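Local coordinates for prolyl-tRNA synthetase (Giardia lamblia ATCC 50803, PDB 3IAL), which probably charges tRNA(Pro) with L-proline at the expense of ATP, and is captured here with the prolyl-adenylate intermediate bound, at residues Pro43-Val48 against Arg164-His169; Phe79-Pro84 against Leu117-Thr122; Glu99-Trp104 against His154-Thr159; Cys149-His154 against Trp170-Cys175. One frame throughout, in Å; residues are numbered along the deposited sequence.

Interaction 1. Residues Pro43-Val48 against Arg164-His169; sequences PVKGCV and RVREIH. With PR8 (5'-O-[(R)-hydroxy{[(2S)-pyrrolidin-2-ylcarbonyl]oxy}phosphoryl]adenosine), chain H.
With CG set opposite its own carbonyl carbon (chi1 -73°) and the chain bent at chi3 (76°), Arg-166 swings its guanidinium across Lys-45, the two side chains crossing at about a right angle. The contact belongs to motif 2 of the class II aminoacyl-tRNA synthetases: residues 164-169 carry the chain out of the motif 2 loop into strand 167-177, and a type II beta turn from Val-44 to Cys-47 packs against them. NH1 of Arg-166 donates to O of Lys-45 over 2.9 Å, tilted both from the carbonyl plane and from the plane of the guanidinium. The methylene leading there passes close as well, CD of Arg-166 lying 3.0 Å from O of Lys-45.

One residue further along the turn, O of Gly-46 serves two backbone donors. N of Arg-166 binds it firmly at 2.7 Å, whereas N of Glu-167 makes a weak bond at 3.4 Å. Gly-46 sits at a positive phi and brings no side chain, which leaves room for CG of Arg-166 beside its CA. The carboxylate of Glu-167 turns to Thr-150 and to Thr-81 of the second subunit, so the contact borders the dimer interface.

Val-165 meets the edge of the adenine through its main chain. Its N lies 3.5 Å from adenine N1 of the prolyl-adenylate and its O lies 3.4 Å from N6, both weak hydrogen bonds. Ile-168 lays its branches along the same base, with CG2 of Ile-168 3.4 Å from C2 of the adenine.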
# COMPACT_ATOMS: atom_id res chain seq x y z
N PRO B 43 3.39 -6.92 22.71
CA PRO B 43 3.07 -8.10 23.52
C PRO B 43 2.18 -9.17 22.85
O PRO B 43 1.36 -9.79 23.51
CB PRO B 43 2.35 -7.49 24.73
CG PRO B 43 1.67 -6.31 24.17
CD PRO B 43 2.63 -5.74 23.16
N VAL B 44 2.35 -9.39 21.55
CA VAL B 44 1.77 -10.56 20.91
C VAL B 44 2.92 -11.27 20.20
O VAL B 44 3.51 -10.70 19.28
CB VAL B 44 0.63 -10.19 19.95
CG1 VAL B 44 0.08 -11.43 19.24
CG2 VAL B 44 -0.49 -9.49 20.72
N LYS B 45 3.24 -12.48 20.65
CA LYS B 45 4.36 -13.25 20.11
C LYS B 45 4.30 -13.33 18.59
O LYS B 45 3.26 -13.63 18.02
CB LYS B 45 4.38 -14.66 20.72
CG LYS B 45 5.29 -15.67 20.01
CD LYS B 45 5.44 -16.96 20.82
CE LYS B 45 5.98 -18.10 19.96
NZ LYS B 45 6.14 -19.35 20.75
N GLY B 46 5.42 -13.01 17.96
CA GLY B 46 5.55 -13.05 16.50
C GLY B 46 4.81 -11.96 15.74
O GLY B 46 4.70 -12.04 14.51
N CYS B 47 4.30 -10.95 16.45
CA CYS B 47 3.67 -9.80 15.80
C CYS B 47 4.52 -8.58 16.10
O CYS B 47 4.47 -8.04 17.21
CB CYS B 47 2.25 -9.59 16.31
SG CYS B 47 1.15 -10.95 15.95
N VAL B 48 5.32 -8.15 15.12
CA VAL B 48 6.30 -7.11 15.36
C VAL B 48 5.87 -5.82 14.71
O VAL B 48 5.31 -5.83 13.61
CB VAL B 48 7.70 -7.52 14.86
CG1 VAL B 48 8.11 -8.86 15.45
CG2 VAL B 48 7.73 -7.58 13.35
N ARG B 164 10.56 -15.22 10.40
CA ARG B 164 9.54 -16.13 10.93
C ARG B 164 8.65 -15.38 11.91
O ARG B 164 8.99 -15.27 13.07
CB ARG B 164 10.18 -17.32 11.66
CG ARG B 164 10.65 -18.46 10.78
CD ARG B 164 10.82 -19.74 11.61
NE ARG B 164 11.71 -19.51 12.75
CZ ARG B 164 13.01 -19.79 12.78
NH1 ARG B 164 13.62 -20.36 11.74
NH2 ARG B 164 13.71 -19.51 13.88
N VAL B 165 7.52 -14.87 11.42
CA VAL B 165 6.60 -14.09 12.24
C VAL B 165 5.19 -14.68 12.15
O VAL B 165 4.91 -15.50 11.29
CB VAL B 165 6.62 -12.58 11.85
CG1 VAL B 165 7.93 -11.92 12.30
CG2 VAL B 165 6.40 -12.38 10.36
N ARG B 166 4.32 -14.26 13.06
CA ARG B 166 2.96 -14.79 13.10
C ARG B 166 1.98 -13.91 12.33
O ARG B 166 0.95 -14.41 11.88
CB ARG B 166 2.52 -15.02 14.54
CG ARG B 166 3.21 -16.23 15.18
CD ARG B 166 2.95 -16.34 16.66
NE ARG B 166 1.61 -16.84 16.96
CZ ARG B 166 0.88 -16.50 18.03
NH1 ARG B 166 1.30 -15.60 18.91
NH2 ARG B 166 -0.31 -17.04 18.19
N GLU B 167 2.28 -12.62 12.20
CA GLU B 167 1.63 -11.77 11.19
C GLU B 167 2.67 -11.36 10.15
O GLU B 167 3.66 -10.73 10.47
CB GLU B 167 0.97 -10.54 11.81
CG GLU B 167 0.46 -9.56 10.76
CD GLU B 167 -0.58 -8.58 11.29
OE1 GLU B 167 -0.73 -8.47 12.52
OE2 GLU B 167 -1.24 -7.92 10.46
N ILE B 168 2.40 -11.73 8.91
CA ILE B 168 3.38 -11.63 7.85
C ILE B 168 2.90 -10.68 6.76
O ILE B 168 1.89 -10.93 6.11
CB ILE B 168 3.63 -13.01 7.22
CG1 ILE B 168 3.85 -14.08 8.29
CG2 ILE B 168 4.81 -12.96 6.23
CD1 ILE B 168 3.46 -15.48 7.83
N HIS B 169 3.65 -9.60 6.54
CA HIS B 169 3.36 -8.68 5.44
C HIS B 169 3.87 -9.33 4.16
O HIS B 169 4.99 -9.86 4.12
CB HIS B 169 4.03 -7.33 5.70
CG HIS B 169 3.56 -6.23 4.80
ND1 HIS B 169 4.30 -5.77 3.74
CD2 HIS B 169 2.41 -5.52 4.80
CE1 HIS B 169 3.63 -4.81 3.12
NE2 HIS B 169 2.48 -4.64 3.75
C PR8 H . 2.18 -19.41 -0.89
N PR8 H . -0.08 -18.75 -1.44
O PR8 H . 1.82 -19.19 0.27
P PR8 H . 4.46 -19.93 -0.06
N1 PR8 H . 7.36 -15.32 7.98
C2 PR8 H . 7.76 -14.57 6.97
N3 PR8 H . 7.59 -14.95 5.70
C4 PR8 H . 7.01 -16.11 5.39
C5 PR8 H . 6.59 -16.92 6.43
C6 PR8 H . 6.77 -16.51 7.75
N6 PR8 H . 6.36 -17.28 8.76
N7 PR8 H . 6.05 -18.01 5.89
C8 PR8 H . 6.13 -17.89 4.56
N9 PR8 H . 6.72 -16.73 4.25
CA PR8 H . 1.20 -19.18 -2.04
CB PR8 H . 1.70 -18.02 -2.89
CD PR8 H . -0.51 -17.55 -2.15
CG PR8 H . 0.81 -16.84 -2.48
C1' PR8 H . 6.99 -16.26 2.85
O10 PR8 H . 3.39 -19.88 -1.27
O1P PR8 H . 4.19 -21.01 0.92
C2' PR8 H . 8.05 -17.12 2.13
O2' PR8 H . 8.92 -16.27 1.35
O2P PR8 H . 5.88 -20.16 -0.77
C3' PR8 H . 7.22 -17.93 1.16
O3' PR8 H . 8.02 -18.34 0.05
C4' PR8 H . 6.27 -16.83 0.74
O4' PR8 H . 5.78 -16.38 2.03
C5' PR8 H . 5.18 -17.42 -0.12
O5' PR8 H . 4.51 -18.45 0.57

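Interaction 2. Residues Phe79-Pro84 against Leu117-Thr122; sequences FPTVIP and LALRPT. With PR8 (5'-O-[(R)-hydroxy{[(2S)-pyrrolidin-2-ylcarbonyl]oxy}phosphoryl]adenosine), chain H.
Thr-122 opens the Thr-Ser-Glu stretch that, as in the TXE loop of other class IIa synthetases, meets the amino acid being activated, and pairing of residues 79-84 with 117-122 anchors the chain leading to it. Strands 82-84 and 117-119 run antiparallel. Ile-83 and Ala-118 form a hydrogen-bonded pair, with N of Ile-83 to O of Ala-118 and N of Ala-118 to O of Ile-83 both at 2.7 Å. On the face holding Val-82 and Pro-84, Leu-117 spreads its two methyls, CD1 against CB of Val-82 and CD2 against the Pro-84 ring.

Past the strands, Arg-120 takes over. N of Arg-120 meets O of Thr-81 at 3.0 Å, nearly along the C=O axis. CG of Arg-120 lies between the backbone N and carbonyl carbon (chi1 56°), and the chain then extends straight to NE. CA of Thr-81 sits 3.6 Å above the centre of the guanidinium of Arg-120. At the edge of that group, NH1 of Arg-120 donates over 2.8 Å to O of Phe-79, approaching from above the carbonyl plane. A water accepts from NH2 of Arg-120 and donates to that same oxygen, and NE is used by O of Thr-150.

OG1 of Thr-122, which also bonds Glu-124, accepts from the prolyl nitrogen N of the adenylate at 2.8 Å. A buried cationic group satisfied largely by carbonyl oxygens thus fixes the backbone just ahead of the proline-recognising hydroxyl.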
# COMPACT_ATOMS: atom_id res chain seq x y z
N PHE B 79 -8.78 -8.31 -0.89
CA PHE B 79 -9.78 -9.16 -0.27
C PHE B 79 -9.84 -8.85 1.22
O PHE B 79 -8.87 -8.32 1.77
CB PHE B 79 -9.43 -10.65 -0.46
CG PHE B 79 -10.08 -11.28 -1.66
CD1 PHE B 79 -9.71 -10.91 -2.94
CD2 PHE B 79 -11.06 -12.24 -1.50
CE1 PHE B 79 -10.32 -11.48 -4.05
CE2 PHE B 79 -11.67 -12.82 -2.60
CZ PHE B 79 -11.29 -12.44 -3.88
N PRO B 80 -10.97 -9.18 1.88
CA PRO B 80 -11.08 -9.15 3.33
C PRO B 80 -10.08 -10.08 4.02
O PRO B 80 -9.62 -11.05 3.43
CB PRO B 80 -12.50 -9.66 3.59
CG PRO B 80 -13.24 -9.37 2.37
CD PRO B 80 -12.26 -9.55 1.26
N THR B 81 -9.77 -9.75 5.27
CA THR B 81 -8.83 -10.53 6.07
C THR B 81 -9.47 -11.82 6.56
O THR B 81 -8.78 -12.81 6.80
CB THR B 81 -8.39 -9.70 7.30
OG1 THR B 81 -7.83 -8.46 6.85
CG2 THR B 81 -7.37 -10.45 8.16
N VAL B 82 -10.78 -11.79 6.73
CA VAL B 82 -11.49 -12.91 7.34
C VAL B 82 -12.01 -13.87 6.28
O VAL B 82 -12.53 -13.43 5.25
CB VAL B 82 -12.65 -12.41 8.24
CG1 VAL B 82 -12.10 -11.92 9.59
CG2 VAL B 82 -13.46 -11.30 7.54
N ILE B 83 -11.82 -15.16 6.52
CA ILE B 83 -12.29 -16.20 5.61
C ILE B 83 -13.28 -17.08 6.38
O ILE B 83 -12.94 -17.58 7.44
CB ILE B 83 -11.14 -17.10 5.09
CG1 ILE B 83 -10.05 -16.26 4.41
CG2 ILE B 83 -11.66 -18.12 4.09
CD1 ILE B 83 -8.90 -17.08 3.87
N PRO B 84 -14.50 -17.25 5.84
CA PRO B 84 -15.46 -18.09 6.55
C PRO B 84 -15.01 -19.56 6.59
O PRO B 84 -14.40 -20.04 5.64
CB PRO B 84 -16.75 -17.92 5.74
CG PRO B 84 -16.31 -17.50 4.39
CD PRO B 84 -15.03 -16.76 4.56
N LEU B 117 -14.84 -17.31 11.66
CA LEU B 117 -14.01 -16.68 10.63
C LEU B 117 -12.54 -16.89 10.91
O LEU B 117 -12.06 -16.58 12.00
CB LEU B 117 -14.28 -15.17 10.57
CG LEU B 117 -15.72 -14.74 10.27
CD1 LEU B 117 -15.80 -13.23 10.31
CD2 LEU B 117 -16.18 -15.28 8.93
N ALA B 118 -11.82 -17.42 9.93
CA ALA B 118 -10.38 -17.57 10.05
C ALA B 118 -9.69 -16.31 9.54
O ALA B 118 -10.10 -15.73 8.54
CB ALA B 118 -9.91 -18.78 9.27
N LEU B 119 -8.65 -15.88 10.24
CA LEU B 119 -7.76 -14.87 9.69
C LEU B 119 -6.95 -15.58 8.61
O LEU B 119 -6.40 -16.65 8.85
CB LEU B 119 -6.84 -14.31 10.77
CG LEU B 119 -7.49 -13.67 12.00
CD1 LEU B 119 -6.41 -13.03 12.85
CD2 LEU B 119 -8.55 -12.64 11.61
N ARG B 120 -6.90 -15.00 7.41
CA ARG B 120 -6.23 -15.62 6.27
C ARG B 120 -4.78 -16.05 6.55
O ARG B 120 -3.95 -15.23 6.91
CB ARG B 120 -6.27 -14.70 5.04
CG ARG B 120 -5.68 -13.33 5.27
CD ARG B 120 -5.80 -12.48 4.02
NE ARG B 120 -5.48 -11.10 4.35
CZ ARG B 120 -6.03 -10.02 3.80
NH1 ARG B 120 -6.94 -10.11 2.83
NH2 ARG B 120 -5.65 -8.84 4.24
N PRO B 121 -4.48 -17.35 6.42
CA PRO B 121 -3.08 -17.78 6.42
C PRO B 121 -2.45 -17.66 5.03
O PRO B 121 -1.23 -17.65 4.88
CB PRO B 121 -3.17 -19.24 6.83
CG PRO B 121 -4.49 -19.69 6.32
CD PRO B 121 -5.40 -18.50 6.51
N THR B 122 -3.32 -17.62 4.03
CA THR B 122 -2.98 -17.48 2.63
C THR B 122 -4.38 -17.50 2.01
O THR B 122 -5.33 -17.99 2.64
CB THR B 122 -2.09 -18.64 2.10
OG1 THR B 122 -1.86 -18.47 0.70
CG2 THR B 122 -2.75 -20.00 2.36
C PR8 H . 2.18 -19.41 -0.89
N PR8 H . -0.08 -18.75 -1.44
O PR8 H . 1.82 -19.19 0.27
P PR8 H . 4.46 -19.93 -0.06
N1 PR8 H . 7.36 -15.32 7.98
C2 PR8 H . 7.76 -14.57 6.97
N3 PR8 H . 7.59 -14.95 5.70
C4 PR8 H . 7.01 -16.11 5.39
C5 PR8 H . 6.59 -16.92 6.43
C6 PR8 H . 6.77 -16.51 7.75
N6 PR8 H . 6.36 -17.28 8.76
N7 PR8 H . 6.05 -18.01 5.89
C8 PR8 H . 6.13 -17.89 4.56
N9 PR8 H . 6.72 -16.73 4.25
CA PR8 H . 1.20 -19.18 -2.04
CB PR8 H . 1.70 -18.02 -2.89
CD PR8 H . -0.51 -17.55 -2.15
CG PR8 H . 0.81 -16.84 -2.48
C1' PR8 H . 6.99 -16.26 2.85
O10 PR8 H . 3.39 -19.88 -1.27
O1P PR8 H . 4.19 -21.01 0.92
C2' PR8 H . 8.05 -17.12 2.13
O2' PR8 H . 8.92 -16.27 1.35
O2P PR8 H . 5.88 -20.16 -0.77
C3' PR8 H . 7.22 -17.93 1.16
O3' PR8 H . 8.02 -18.34 0.05
C4' PR8 H . 6.27 -16.83 0.74
O4' PR8 H . 5.78 -16.38 2.03
C5' PR8 H . 5.18 -17.42 -0.12
O5' PR8 H . 4.51 -18.45 0.57
O HOH W 1 -7.91 -6.70 3.72

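Interaction 3. Residues Glu99-Trp104 against His154-Thr159; sequences EAECFW and HETKNT
His-154 turns its CB onto the ring of Phe-103, a CH-pi contact 4.0 Å from CB of His-154 to the ring centroid, at the point where the first strand of class II motif 2 gives way to its loop. The sequence Phe-Arg-His-Glu at 152-155 matches the signature of that motif. Beyond CB, the imidazole stands edge-on to the phenyl face in a T-shaped pair, with planes 86° apart and centroids separated by 5.5 Å.

The backbone holds this first shell in place. N of His-154 donates almost straight to O of Glu-101 over 2.8 Å, meeting it from above the carbonyl plane. A bend at chi2 (-79°) folds the Glu-101 side chain back, so that OE1 of Glu-101 accepts from N of Glu-155 at 3.1 Å. Glu-101 therefore grips two successive residues, one by its main chain and one by its carboxylate.

Further out, ND1 of His-154 bonds NH2 of Arg-166, which helps to fix the turn of the imidazole, and the Phe-103 ring also packs on Val-105 of the second subunit. At the other edge of the imidazole, O of Ala-100 lies in the ring plane, 3.6 Å from CD2 of His-154.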
# COMPACT_ATOMS: atom_id res chain seq x y z
N GLU B 99 -4.48 -25.85 8.78
CA GLU B 99 -5.48 -25.74 9.86
C GLU B 99 -4.89 -25.43 11.24
O GLU B 99 -5.56 -24.80 12.06
CB GLU B 99 -6.37 -26.99 9.94
CG GLU B 99 -5.68 -28.27 10.40
CD GLU B 99 -6.69 -29.41 10.62
OE1 GLU B 99 -7.63 -29.25 11.43
OE2 GLU B 99 -6.53 -30.47 9.97
N ALA B 100 -3.66 -25.87 11.49
CA ALA B 100 -2.99 -25.58 12.75
C ALA B 100 -2.47 -24.14 12.78
O ALA B 100 -2.21 -23.60 13.86
CB ALA B 100 -1.85 -26.57 12.97
N GLU B 101 -2.32 -23.54 11.60
CA GLU B 101 -1.84 -22.16 11.46
C GLU B 101 -2.93 -21.09 11.60
O GLU B 101 -2.61 -19.91 11.61
CB GLU B 101 -1.18 -21.97 10.09
CG GLU B 101 -0.06 -22.95 9.73
CD GLU B 101 1.26 -22.62 10.40
OE1 GLU B 101 1.26 -21.81 11.34
OE2 GLU B 101 2.30 -23.17 9.97
N CYS B 102 -4.20 -21.50 11.67
CA CYS B 102 -5.31 -20.54 11.61
C CYS B 102 -5.69 -19.94 12.96
O CYS B 102 -5.99 -20.67 13.91
CB CYS B 102 -6.56 -21.20 11.01
SG CYS B 102 -6.44 -21.50 9.24
N PHE B 103 -5.67 -18.61 13.04
CA PHE B 103 -6.32 -17.88 14.12
C PHE B 103 -7.82 -17.87 13.84
O PHE B 103 -8.21 -17.61 12.71
CB PHE B 103 -5.85 -16.43 14.16
CG PHE B 103 -4.47 -16.24 14.72
CD1 PHE B 103 -4.29 -15.99 16.08
CD2 PHE B 103 -3.36 -16.29 13.89
CE1 PHE B 103 -3.01 -15.79 16.60
CE2 PHE B 103 -2.08 -16.10 14.40
CZ PHE B 103 -1.90 -15.85 15.75
N TRP B 104 -8.65 -18.14 14.84
CA TRP B 104 -10.10 -18.16 14.64
C TRP B 104 -10.79 -17.03 15.39
O TRP B 104 -10.58 -16.86 16.60
CB TRP B 104 -10.72 -19.50 15.06
CG TRP B 104 -10.31 -20.63 14.16
CD1 TRP B 104 -9.32 -21.54 14.38
CD2 TRP B 104 -10.85 -20.95 12.87
NE1 TRP B 104 -9.22 -22.41 13.33
CE2 TRP B 104 -10.15 -22.07 12.38
CE3 TRP B 104 -11.87 -20.39 12.08
CZ2 TRP B 104 -10.43 -22.66 11.14
CZ3 TRP B 104 -12.16 -20.98 10.85
CH2 TRP B 104 -11.43 -22.10 10.39
N HIS B 154 -0.48 -19.00 13.11
CA HIS B 154 -0.42 -19.21 14.56
C HIS B 154 0.73 -20.10 15.04
O HIS B 154 1.33 -19.80 16.07
CB HIS B 154 -1.73 -19.81 15.08
CG HIS B 154 -1.60 -20.42 16.44
ND1 HIS B 154 -1.47 -19.67 17.58
CD2 HIS B 154 -1.58 -21.72 16.84
CE1 HIS B 154 -1.37 -20.47 18.63
NE2 HIS B 154 -1.44 -21.72 18.20
N GLU B 155 1.01 -21.18 14.33
CA GLU B 155 1.93 -22.20 14.85
C GLU B 155 3.40 -21.81 14.71
O GLU B 155 4.28 -22.50 15.24
CB GLU B 155 1.68 -23.57 14.19
CG GLU B 155 2.28 -24.75 14.99
CD GLU B 155 1.77 -26.11 14.54
OE1 GLU B 155 2.12 -26.54 13.42
OE2 GLU B 155 1.05 -26.76 15.32
N THR B 156 3.68 -20.71 14.02
CA THR B 156 5.05 -20.25 13.87
C THR B 156 5.73 -20.15 15.24
O THR B 156 5.24 -19.47 16.15
CB THR B 156 5.13 -18.91 13.14
OG1 THR B 156 4.63 -19.08 11.82
CG2 THR B 156 6.59 -18.44 13.07
N LYS B 157 6.86 -20.84 15.34
CA LYS B 157 7.58 -21.03 16.59
C LYS B 157 8.93 -20.34 16.44
O LYS B 157 9.36 -20.07 15.32
CB LYS B 157 7.74 -22.54 16.83
CG LYS B 157 7.97 -22.95 18.27
CD LYS B 157 7.56 -24.41 18.52
CE LYS B 157 8.23 -25.39 17.55
NZ LYS B 157 7.79 -26.79 17.78
N ASN B 158 9.59 -20.05 17.56
CA ASN B 158 10.86 -19.33 17.55
C ASN B 158 10.83 -18.19 16.54
O ASN B 158 11.43 -18.27 15.46
CB ASN B 158 12.02 -20.27 17.23
CG ASN B 158 12.25 -21.30 18.31
OD1 ASN B 158 12.16 -21.00 19.50
ND2 ASN B 158 12.56 -22.53 17.89
N THR B 159 10.12 -17.13 16.89
CA THR B 159 9.89 -16.02 15.98
C THR B 159 11.15 -15.16 15.82
O THR B 159 11.90 -14.96 16.77
CB THR B 159 8.70 -15.14 16.42
OG1 THR B 159 9.01 -14.46 17.64
CG2 THR B 159 7.44 -15.98 16.63

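Interaction 4. Residues Cys149-His154 against Trp170-Cys175; sequences CTIFRH and WNEAHC. With PR8 (5'-O-[(R)-hydroxy{[(2S)-pyrrolidin-2-ylcarbonyl]oxy}phosphoryl]adenosine), chain H.
Ile-151 and Trp-170 make the tight part of this contact. CD1 of Ile-151 sits 3.4 Å from the centroid of the six-membered ring of Trp-170, almost on its normal, while CG2 of Ile-151 presses to 3.3 Å from NE1 of Trp-170. With chi1 at 50°, CG1 of Ile-151 lies between the backbone N and the carbonyl carbon and carries CD1 over the six-membered ring, while CG2, opposite the carbonyl carbon, meets NE1. On the opposite face of the indole rests CB of Glu-172, so the ring is held as the middle layer of a sandwich. At its root, Cys-149 and Trp-170 form a hydrogen-bonded antiparallel pair: N of Cys-149 to O of Trp-170 is 2.9 Å, and N of Trp-170 to O of Cys-149 is 2.8 Å.

From that bridge the two segments diverge, their strand axes 93° apart, and packing between them slackens toward the adenylate. NH2 of Arg-153 stays 4.2 Å from CZ3 of Trp-170, and NE of Arg-153 is engaged by O of Pro-121. The ligand meets the indole here at its edge, its carbonyl oxygen O in the ring plane, 3.4 Å from CH2 of Trp-170.

Beside the pyrrolidine, NE2 of His-174 donates to OE2 of Glu-172 at 2.8 Å, and OE1 of Glu-172 is bonded by Ser-123. Paired antiparallel strands flooring the aminoacyl-adenylate pocket are characteristic of motif 2 in the class II synthetase fold.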
# COMPACT_ATOMS: atom_id res chain seq x y z
N CYS B 149 -0.78 -7.36 1.45
CA CYS B 149 -1.56 -7.41 2.69
C CYS B 149 -0.77 -8.20 3.72
O CYS B 149 0.38 -8.58 3.46
CB CYS B 149 -2.92 -8.07 2.45
SG CYS B 149 -2.84 -9.86 2.06
N THR B 150 -1.38 -8.46 4.86
CA THR B 150 -0.78 -9.35 5.84
C THR B 150 -1.59 -10.64 5.90
O THR B 150 -2.81 -10.64 5.65
CB THR B 150 -0.62 -8.69 7.23
OG1 THR B 150 -1.89 -8.61 7.91
CG2 THR B 150 -0.03 -7.30 7.08
N ILE B 151 -0.89 -11.74 6.19
CA ILE B 151 -1.49 -13.04 6.46
C ILE B 151 -1.10 -13.44 7.88
O ILE B 151 -0.25 -12.77 8.50
CB ILE B 151 -1.05 -14.12 5.45
CG1 ILE B 151 0.48 -14.15 5.31
CG2 ILE B 151 -1.72 -13.88 4.09
CD1 ILE B 151 1.02 -15.47 4.73
N PHE B 152 -1.71 -14.50 8.40
CA PHE B 152 -1.58 -14.88 9.81
C PHE B 152 -1.28 -16.38 9.98
O PHE B 152 -2.00 -17.22 9.45
CB PHE B 152 -2.86 -14.51 10.57
CG PHE B 152 -3.18 -13.04 10.53
CD1 PHE B 152 -2.80 -12.20 11.58
CD2 PHE B 152 -3.86 -12.48 9.46
CE1 PHE B 152 -3.09 -10.85 11.56
CE2 PHE B 152 -4.15 -11.11 9.42
CZ PHE B 152 -3.77 -10.30 10.47
N ARG B 153 -0.22 -16.70 10.73
CA ARG B 153 0.19 -18.08 10.97
C ARG B 153 0.44 -18.30 12.46
O ARG B 153 1.45 -17.86 13.00
CB ARG B 153 1.49 -18.40 10.20
CG ARG B 153 1.46 -18.13 8.71
CD ARG B 153 0.96 -19.30 7.92
NE ARG B 153 0.85 -18.98 6.50
CZ ARG B 153 1.73 -19.29 5.55
NH1 ARG B 153 2.85 -19.95 5.83
NH2 ARG B 153 1.49 -18.94 4.29
N HIS B 154 -0.48 -19.00 13.11
CA HIS B 154 -0.42 -19.21 14.56
C HIS B 154 0.73 -20.10 15.04
O HIS B 154 1.33 -19.80 16.07
CB HIS B 154 -1.73 -19.81 15.08
CG HIS B 154 -1.60 -20.42 16.44
ND1 HIS B 154 -1.47 -19.67 17.58
CD2 HIS B 154 -1.58 -21.72 16.84
CE1 HIS B 154 -1.37 -20.47 18.63
NE2 HIS B 154 -1.44 -21.72 18.20
N TRP B 170 3.03 -9.34 3.13
CA TRP B 170 3.40 -10.02 1.89
C TRP B 170 2.63 -9.54 0.68
O TRP B 170 1.71 -8.73 0.81
CB TRP B 170 3.27 -11.55 2.07
CG TRP B 170 1.93 -12.21 1.77
CD1 TRP B 170 0.70 -11.62 1.67
CD2 TRP B 170 1.72 -13.61 1.59
NE1 TRP B 170 -0.25 -12.57 1.41
CE2 TRP B 170 0.34 -13.80 1.36
CE3 TRP B 170 2.56 -14.73 1.60
CZ2 TRP B 170 -0.21 -15.05 1.12
CZ3 TRP B 170 2.01 -15.98 1.35
CH2 TRP B 170 0.64 -16.13 1.12
N ASN B 171 3.00 -10.04 -0.49
CA ASN B 171 2.18 -9.93 -1.68
C ASN B 171 1.93 -11.32 -2.24
O ASN B 171 2.86 -12.14 -2.33
CB ASN B 171 2.85 -9.01 -2.71
CG ASN B 171 2.07 -8.93 -4.03
OD1 ASN B 171 2.09 -9.86 -4.83
ND2 ASN B 171 1.42 -7.79 -4.27
N GLU B 172 0.67 -11.58 -2.59
CA GLU B 172 0.26 -12.82 -3.23
C GLU B 172 -0.47 -12.54 -4.54
O GLU B 172 -1.41 -11.75 -4.58
CB GLU B 172 -0.63 -13.66 -2.30
CG GLU B 172 -1.93 -13.01 -1.84
CD GLU B 172 -2.68 -13.85 -0.81
OE1 GLU B 172 -3.12 -13.31 0.23
OE2 GLU B 172 -2.84 -15.07 -1.05
N ALA B 173 0.02 -13.16 -5.61
CA ALA B 173 -0.58 -13.11 -6.94
C ALA B 173 -1.29 -14.44 -7.20
O ALA B 173 -0.76 -15.48 -6.83
CB ALA B 173 0.49 -12.88 -7.98
N HIS B 174 -2.46 -14.38 -7.84
CA HIS B 174 -3.26 -15.56 -8.19
C HIS B 174 -3.83 -15.36 -9.59
O HIS B 174 -4.48 -14.33 -9.86
CB HIS B 174 -4.43 -15.75 -7.21
CG HIS B 174 -4.01 -16.00 -5.79
ND1 HIS B 174 -3.97 -17.26 -5.23
CD2 HIS B 174 -3.63 -15.13 -4.82
CE1 HIS B 174 -3.58 -17.16 -3.97
NE2 HIS B 174 -3.36 -15.88 -3.69
N CYS B 175 -3.58 -16.31 -10.49
CA CYS B 175 -4.05 -16.20 -11.87
C CYS B 175 -4.79 -17.44 -12.29
O CYS B 175 -4.44 -18.56 -11.91
CB CYS B 175 -2.89 -15.97 -12.83
SG CYS B 175 -1.92 -14.50 -12.48
C PR8 H . 2.18 -19.41 -0.89
N PR8 H . -0.08 -18.75 -1.44
O PR8 H . 1.82 -19.19 0.27
P PR8 H . 4.46 -19.93 -0.06
N1 PR8 H . 7.36 -15.32 7.98
C2 PR8 H . 7.76 -14.57 6.97
N3 PR8 H . 7.59 -14.95 5.70
C4 PR8 H . 7.01 -16.11 5.39
C5 PR8 H . 6.59 -16.92 6.43
C6 PR8 H . 6.77 -16.51 7.75
N6 PR8 H . 6.36 -17.28 8.76
N7 PR8 H . 6.05 -18.01 5.89
C8 PR8 H . 6.13 -17.89 4.56
N9 PR8 H . 6.72 -16.73 4.25
CA PR8 H . 1.20 -19.18 -2.04
CB PR8 H . 1.70 -18.02 -2.89
CD PR8 H . -0.51 -17.55 -2.15
CG PR8 H . 0.81 -16.84 -2.48
C1' PR8 H . 6.99 -16.26 2.85
O10 PR8 H . 3.39 -19.88 -1.27
O1P PR8 H . 4.19 -21.01 0.92
C2' PR8 H . 8.05 -17.12 2.13
O2' PR8 H . 8.92 -16.27 1.35
O2P PR8 H . 5.88 -20.16 -0.77
C3' PR8 H . 7.22 -17.93 1.16
O3' PR8 H . 8.02 -18.34 0.05
C4' PR8 H . 6.27 -16.83 0.74
O4' PR8 H . 5.78 -16.38 2.03
C5' PR8 H . 5.18 -17.42 -0.12
O5' PR8 H . 4.51 -18.45 0.57

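How the interactions relate
Interactions 1 and 4 share strand 167-177 and are tied by O of Arg-166 to N of Arg-153 at 2.8 Å. Strand 167-177 runs along the adenylate from the adenine, at interaction 1, to the pyrrolidine, at interaction 4, with strand 143-152 paired beside it. Interaction 2 approaches the proline end from another direction. It joins interaction 4 through O of Arg-120 and N of Phe-152, 2.8 Å apart, and interaction 3 through N of Leu-119 and O of Phe-103, 3.0 Å apart. Interaction 3 shares His-154 with interaction 4, and its centre lies about 10 Å from that of interaction 1. All four border the second subunit, placing the pocket close to the dimer interface.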